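Local coordinates for protein ECL CdiI (Enterobacter cloacae subsp. cloacae, PDB 4NTQ) that serves as the immunity protein of a contact-dependent growth inhibition system, forming a complex with the ribosomal RNase toxin carried by CdiA, at residues 37-42 against 63-68; 77-82 against 107-112. All blocks are in the same frame, centred on the assembly; numbering follows the deposited sequence.

Each interaction has one segment on or just beyond a strand of the four-stranded antiparallel sheet: 63-68 runs from strand 61-65 into a loop, and 77-82 lies on its neighbour, strand 76-85. Their centres lie about 11 Å apart. A main-chain hydrogen bond, Leu64 N to Trp80 O at 2.8 Å, ties the two strands. A second tie leads from Ala63 N to Asn110 OD1 at 2.7 Å, and hydrophobic packing joins the contacts where Met68 CE lies 3.7 Å from Ile77 CD1. Both contacts are internal packing of the immunity protein. The toxin, the CdiA chain, instead reaches Phe78 and Trp80 of strand 76-85, residues that take no part in the packing of Ile109.

Interaction 1: 37-42 against 63-68; sequences SYWDIK and ALAVSM
Met68, a selenomethionine, lies across one face of the Trp39 indole. Its CG sits over the six-membered ring, 3.6 Å from the centroid and only 11° off the normal, a CH-pi contact made almost squarely from above. CB approaches the same face nearer the edge that carries CE3, at 3.5 Å from that Trp39 atom. The remainder of the Met68 chain stays on this side of the indole. CG is anti to the backbone N (chi1 -178°), and the bends at chi2 and chi3 fold the methyl back, bringing CE to 4.0 Å from Trp39 CH2. The selenium stands higher, 4.7 Å from the six-ring centroid, and completes a Met-aromatic contact at longer range. Tyr38 runs alongside Met68, pointing the same way, and its CD2 meets Met68 CG at 3.8 Å; the CG methylene thus touches both aromatic side chains, Trp39 across its face and Tyr38 from a direction roughly at right angles. Three residues earlier, the methyl of Ala65 comes within 4.4 Å of Trp39 CZ3, a looser apolar touch at the far end of the indole. In the fold, this packing joins the turn that leads into helix 41-58 to the end of strand 61-65 and the loop after it. Asp40 is the N-cap of that helix, its OD2 accepting a hydrogen bond from Asp43 N, while Tyr44 from the first turn meets the Trp39 ring edge-to-face. No direct hydrogen bond crosses between 37-42 and 63-68. Water 1 bridges the two backbones instead, accepting from Trp39 N and donating to Met68 O at 2.8 Å, and so satisfies both groups beside an otherwise apolar interface.

Interaction 2: 77-82 against 107-112; sequences IFTWVL and ENINKF
Ile109 points its CB toward strand 76-85 from the 3-10 segment 107-111, in the long loop between strands 88-97 and 129-132. From CB the longer arm runs through CG1, which stands anti to the backbone N (chi1 -173°) and lies against the methyl of Ala63 on the neighbouring strand 61-65. A chi2 of 177° keeps the arm extended to CD1, which also borders the Ala63 methyl and lies near Ala65 CB. It is CD1 that makes the contact with strand 76-85, meeting Thr79 CG2 tip to tip at 4.0 Å. The same methyl lies 4.3 Å from Ile77 CD1, so one carbon touches two residues spaced two apart on the same side of the strand. Backbone hydrogen bonds, Lys111 N to Asn108 O at 2.9 Å and Phe112 N to Ile109 O at 3.0 Å, hold the 3-10 segment in shape. Thr79 offers its methyl to Ile109, while its OG1 is hydrogen-bonded to Asn94 O on the adjoining strand 88-97. All three touching residues are buried, and with no hydrogen bond between 77-82 and 107-112, their direct attraction rests on methyl packing and burial of apolar surface.

Interaction 1: 37-42 against 63-68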
loop_
_atom_site.group_PDB
_atom_site.type_symbol
_atom_site.label_atom_id
_atom_site.label_comp_id
_atom_site.label_asym_id
_atom_site.label_seq_id
_atom_site.Cartn_x
_atom_site.Cartn_y
_atom_site.Cartn_z
ATOM N N SER B 37 -11.839 -8.986 -4.470
ATOM C CA SER B 37 -12.415 -10.265 -4.044
ATOM C C SER B 37 -13.283 -10.145 -2.782
ATOM O O SER B 37 -14.159 -10.967 -2.544
ATOM C CB SER B 37 -11.335 -11.345 -3.888
ATOM O OG SER B 37 -10.426 -11.013 -2.856
ATOM N N TYR B 38 -13.054 -9.099 -2.002
ATOM C CA TYR B 38 -13.795 -8.871 -0.758
ATOM C C TYR B 38 -14.529 -7.523 -0.803
ATOM O O TYR B 38 -15.725 -7.452 -0.543
ATOM C CB TYR B 38 -12.838 -8.934 0.442
ATOM C CG TYR B 38 -13.489 -8.769 1.802
ATOM C CD1 TYR B 38 -14.239 -9.795 2.371
ATOM C CD2 TYR B 38 -13.326 -7.603 2.531
ATOM C CE1 TYR B 38 -14.825 -9.650 3.620
ATOM C CE2 TYR B 38 -13.905 -7.446 3.785
ATOM C CZ TYR B 38 -14.652 -8.473 4.314
ATOM O OH TYR B 38 -15.219 -8.316 5.540
ATOM N N TRP B 39 -13.805 -6.462 -1.141
ATOM C CA TRP B 39 -14.381 -5.127 -1.297
ATOM C C TRP B 39 -14.556 -4.751 -2.762
ATOM O O TRP B 39 -13.648 -4.972 -3.560
ATOM C CB TRP B 39 -13.424 -4.099 -0.710
ATOM C CG TRP B 39 -13.618 -3.809 0.751
ATOM C CD1 TRP B 39 -14.555 -4.348 1.584
ATOM C CD2 TRP B 39 -12.855 -2.894 1.545
ATOM N NE1 TRP B 39 -14.418 -3.828 2.851
ATOM C CE2 TRP B 39 -13.380 -2.933 2.850
ATOM C CE3 TRP B 39 -11.771 -2.055 1.280
ATOM C CZ2 TRP B 39 -12.858 -2.162 3.888
ATOM C CZ3 TRP B 39 -11.255 -1.284 2.315
ATOM C CH2 TRP B 39 -11.800 -1.345 3.598
ATOM N N ASP B 40 -15.692 -4.155 -3.120
ATOM C CA ASP B 40 -15.771 -3.423 -4.390
ATOM C C ASP B 40 -15.234 -2.011 -4.179
ATOM O O ASP B 40 -14.793 -1.676 -3.075
ATOM C CB ASP B 40 -17.198 -3.403 -4.977
ATOM C CG ASP B 40 -18.235 -2.786 -4.033
ATOM O OD1 ASP B 40 -19.411 -3.197 -4.100
ATOM O OD2 ASP B 40 -17.897 -1.889 -3.240
ATOM N N ILE B 41 -15.274 -1.182 -5.219
ATOM C CA ILE B 41 -14.677 0.159 -5.156
ATOM C C ILE B 41 -15.491 1.107 -4.269
ATOM O O ILE B 41 -14.945 1.992 -3.609
ATOM C CB ILE B 41 -14.452 0.749 -6.575
ATOM C CG1 ILE B 41 -13.380 -0.065 -7.286
ATOM C CG2 ILE B 41 -13.948 2.207 -6.522
ATOM C CD1 ILE B 41 -11.967 0.211 -6.766
ATOM N N LYS B 42 -16.798 0.893 -4.238
ATOM C CA LYS B 42 -17.666 1.619 -3.324
ATOM C C LYS B 42 -17.220 1.382 -1.868
ATOM O O LYS B 42 -17.162 2.318 -1.067
ATOM C CB LYS B 42 -19.123 1.207 -3.544
ATOM C CG LYS B 42 -20.111 2.348 -3.519
ATOM C CD LYS B 42 -21.374 2.004 -4.300
ATOM C CE LYS B 42 -21.102 1.887 -5.803
ATOM N NZ LYS B 42 -22.331 1.558 -6.594
ATOM N N ALA B 63 -5.303 6.501 7.336
ATOM C CA ALA B 63 -4.790 5.381 6.572
ATOM C C ALA B 63 -5.791 5.012 5.506
ATOM O O ALA B 63 -6.959 4.742 5.829
ATOM C CB ALA B 63 -4.536 4.206 7.474
ATOM N N LEU B 64 -5.326 5.010 4.250
ATOM C CA LEU B 64 -6.144 4.643 3.092
ATOM C C LEU B 64 -5.718 3.281 2.568
ATOM O O LEU B 64 -4.678 3.173 1.919
ATOM C CB LEU B 64 -5.948 5.649 1.950
ATOM C CG LEU B 64 -6.136 7.130 2.262
ATOM C CD1 LEU B 64 -5.845 7.993 1.037
ATOM C CD2 LEU B 64 -7.532 7.388 2.757
ATOM N N ALA B 65 -6.522 2.251 2.821
ATOM C CA ALA B 65 -6.192 0.902 2.373
ATOM C C ALA B 65 -6.335 0.778 0.854
ATOM O O ALA B 65 -7.300 1.270 0.272
ATOM C CB ALA B 65 -7.080 -0.123 3.059
ATOM N N VAL B 66 -5.370 0.133 0.211
ATOM C CA VAL B 66 -5.496 -0.116 -1.220
ATOM C C VAL B 66 -5.425 -1.613 -1.516
ATOM O O VAL B 66 -5.161 -2.043 -2.644
ATOM C CB VAL B 66 -4.484 0.683 -2.025
ATOM C CG1 VAL B 66 -4.762 2.182 -1.834
ATOM C CG2 VAL B 66 -3.086 0.310 -1.610
ATOM N N SER B 67 -5.665 -2.400 -0.472
ATOM C CA SER B 67 -5.975 -3.804 -0.638
ATOM C C SER B 67 -6.700 -4.238 0.622
ATOM O O SER B 67 -6.453 -3.701 1.700
ATOM C CB SER B 67 -4.708 -4.646 -0.858
ATOM O OG SER B 67 -3.944 -4.727 0.333
HETATM N N MSE B 68 -7.589 -5.213 0.478
HETATM C CA MSE B 68 -8.382 -5.698 1.578
HETATM C C MSE B 68 -8.903 -7.073 1.229
HETATM O O MSE B 68 -9.278 -7.339 0.084
HETATM C CB MSE B 68 -9.555 -4.760 1.847
HETATM C CG MSE B 68 -10.410 -5.179 3.033
HETATM SE SE MSE B 68 -9.369 -5.141 4.700
HETATM C CE MSE B 68 -8.427 -3.440 4.379
HETATM O O HOH W 1 -11.033 -6.863 -2.003
#

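Interaction 2: 77-82 against 107-112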
loop_
_atom_site.group_PDB
_atom_site.type_symbol
_atom_site.label_atom_id
_atom_site.label_comp_id
_atom_site.label_asym_id
_atom_site.label_seq_id
_atom_site.Cartn_x
_atom_site.Cartn_y
_atom_site.Cartn_z
ATOM N N ILE B 77 -2.067 -5.871 4.404
ATOM C CA ILE B 77 -2.704 -5.007 3.431
ATOM C C ILE B 77 -1.791 -3.833 3.129
ATOM O O ILE B 77 -1.015 -3.407 3.989
ATOM C CB ILE B 77 -4.045 -4.459 3.946
ATOM C CG1 ILE B 77 -3.817 -3.564 5.169
ATOM C CG2 ILE B 77 -5.009 -5.602 4.254
ATOM C CD1 ILE B 77 -5.066 -2.912 5.726
ATOM N N PHE B 78 -1.864 -3.333 1.897
ATOM C CA PHE B 78 -1.129 -2.132 1.521
ATOM C C PHE B 78 -1.965 -0.923 1.861
ATOM O O PHE B 78 -3.182 -0.926 1.669
ATOM C CB PHE B 78 -0.775 -2.121 0.032
ATOM C CG PHE B 78 0.223 -3.168 -0.356
ATOM C CD1 PHE B 78 1.579 -2.905 -0.294
ATOM C CD2 PHE B 78 -0.197 -4.417 -0.770
ATOM C CE1 PHE B 78 2.497 -3.866 -0.650
ATOM C CE2 PHE B 78 0.719 -5.387 -1.122
ATOM C CZ PHE B 78 2.070 -5.111 -1.060
ATOM N N THR B 79 -1.313 0.104 2.393
ATOM C CA THR B 79 -1.995 1.342 2.707
ATOM C C THR B 79 -1.165 2.524 2.269
ATOM O O THR B 79 0.056 2.425 2.120
ATOM C CB THR B 79 -2.203 1.496 4.213
ATOM O OG1 THR B 79 -0.926 1.661 4.838
ATOM C CG2 THR B 79 -2.919 0.272 4.803
ATOM N N TRP B 80 -1.843 3.644 2.055
ATOM C CA TRP B 80 -1.171 4.923 1.933
ATOM C C TRP B 80 -1.647 5.743 3.118
ATOM O O TRP B 80 -2.852 5.833 3.368
ATOM C CB TRP B 80 -1.464 5.572 0.578
ATOM C CG TRP B 80 -0.747 4.803 -0.533
ATOM C CD1 TRP B 80 -1.114 3.600 -1.057
ATOM C CD2 TRP B 80 0.489 5.159 -1.179
ATOM N NE1 TRP B 80 -0.199 3.195 -2.003
ATOM C CE2 TRP B 80 0.788 4.135 -2.101
ATOM C CE3 TRP B 80 1.367 6.252 -1.072
ATOM C CZ2 TRP B 80 1.923 4.166 -2.913
ATOM C CZ3 TRP B 80 2.489 6.284 -1.880
ATOM C CH2 TRP B 80 2.762 5.242 -2.784
ATOM N N VAL B 81 -0.691 6.295 3.862
ATOM C CA VAL B 81 -0.954 6.903 5.155
ATOM C C VAL B 81 -0.688 8.397 5.128
ATOM O O VAL B 81 0.401 8.830 4.740
ATOM C CB VAL B 81 -0.063 6.258 6.229
ATOM C CG1 VAL B 81 -0.182 7.001 7.538
ATOM C CG2 VAL B 81 -0.425 4.786 6.396
ATOM N N LEU B 82 -1.684 9.181 5.537
ATOM C CA LEU B 82 -1.592 10.641 5.486
ATOM C C LEU B 82 -1.360 11.169 6.893
ATOM O O LEU B 82 -2.085 10.813 7.819
ATOM C CB LEU B 82 -2.875 11.246 4.913
ATOM C CG LEU B 82 -3.085 11.222 3.393
ATOM C CD1 LEU B 82 -2.943 9.836 2.786
ATOM C CD2 LEU B 82 -4.436 11.794 3.057
ATOM N N GLU B 107 -12.533 -1.004 9.894
ATOM C CA GLU B 107 -13.043 0.262 10.412
ATOM C C GLU B 107 -12.129 0.799 11.514
ATOM O O GLU B 107 -12.186 1.988 11.864
ATOM C CB GLU B 107 -14.485 0.114 10.900
ATOM C CG GLU B 107 -14.658 -0.739 12.153
ATOM C CD GLU B 107 -14.424 -2.232 11.928
ATOM O OE1 GLU B 107 -14.056 -2.645 10.801
ATOM O OE2 GLU B 107 -14.607 -3.000 12.900
ATOM N N ASN B 108 -11.268 -0.073 12.030
ATOM C CA ASN B 108 -10.296 0.333 13.034
ATOM C C ASN B 108 -8.908 0.651 12.465
ATOM O O ASN B 108 -7.953 0.799 13.234
ATOM C CB ASN B 108 -10.150 -0.746 14.120
ATOM C CG ASN B 108 -11.405 -0.933 14.945
ATOM O OD1 ASN B 108 -12.186 0.001 15.127
ATOM N ND2 ASN B 108 -11.608 -2.157 15.452
ATOM N N ILE B 109 -8.797 0.745 11.140
ATOM C CA ILE B 109 -7.498 0.877 10.471
ATOM C C ILE B 109 -6.579 1.981 11.035
ATOM O O ILE B 109 -5.358 1.834 11.055
ATOM C CB ILE B 109 -7.659 1.054 8.935
ATOM C CG1 ILE B 109 -6.305 1.020 8.228
ATOM C CG2 ILE B 109 -8.348 2.353 8.609
ATOM C CD1 ILE B 109 -6.392 1.115 6.692
ATOM N N ASN B 110 -7.160 3.083 11.489
ATOM C CA ASN B 110 -6.337 4.181 11.963
ATOM C C ASN B 110 -5.661 3.882 13.303
ATOM O O ASN B 110 -4.651 4.500 13.626
ATOM C CB ASN B 110 -7.118 5.502 11.984
ATOM C CG ASN B 110 -7.196 6.148 10.609
ATOM O OD1 ASN B 110 -6.247 6.091 9.840
ATOM N ND2 ASN B 110 -8.335 6.740 10.290
ATOM N N LYS B 111 -6.211 2.924 14.057
ATOM C CA LYS B 111 -5.582 2.425 15.284
ATOM C C LYS B 111 -4.326 1.600 14.987
ATOM O O LYS B 111 -3.460 1.459 15.844
ATOM C CB LYS B 111 -6.557 1.568 16.110
ATOM C CG LYS B 111 -7.773 2.297 16.666
ATOM C CD LYS B 111 -7.376 3.439 17.595
ATOM C CE LYS B 111 -6.631 2.940 18.834
ATOM N NZ LYS B 111 -6.218 4.060 19.745
ATOM N N PHE B 112 -4.229 1.052 13.775
ATOM C CA PHE B 112 -3.123 0.148 13.447
ATOM C C PHE B 112 -1.923 0.909 12.907
ATOM O O PHE B 112 -0.914 0.335 12.525
ATOM C CB PHE B 112 -3.589 -0.950 12.482
ATOM C CG PHE B 112 -4.565 -1.908 13.101
ATOM C CD1 PHE B 112 -4.168 -3.190 13.470
ATOM C CD2 PHE B 112 -5.872 -1.515 13.353
ATOM C CE1 PHE B 112 -5.070 -4.074 14.062
ATOM C CE2 PHE B 112 -6.779 -2.387 13.946
ATOM C CZ PHE B 112 -6.377 -3.675 14.302
#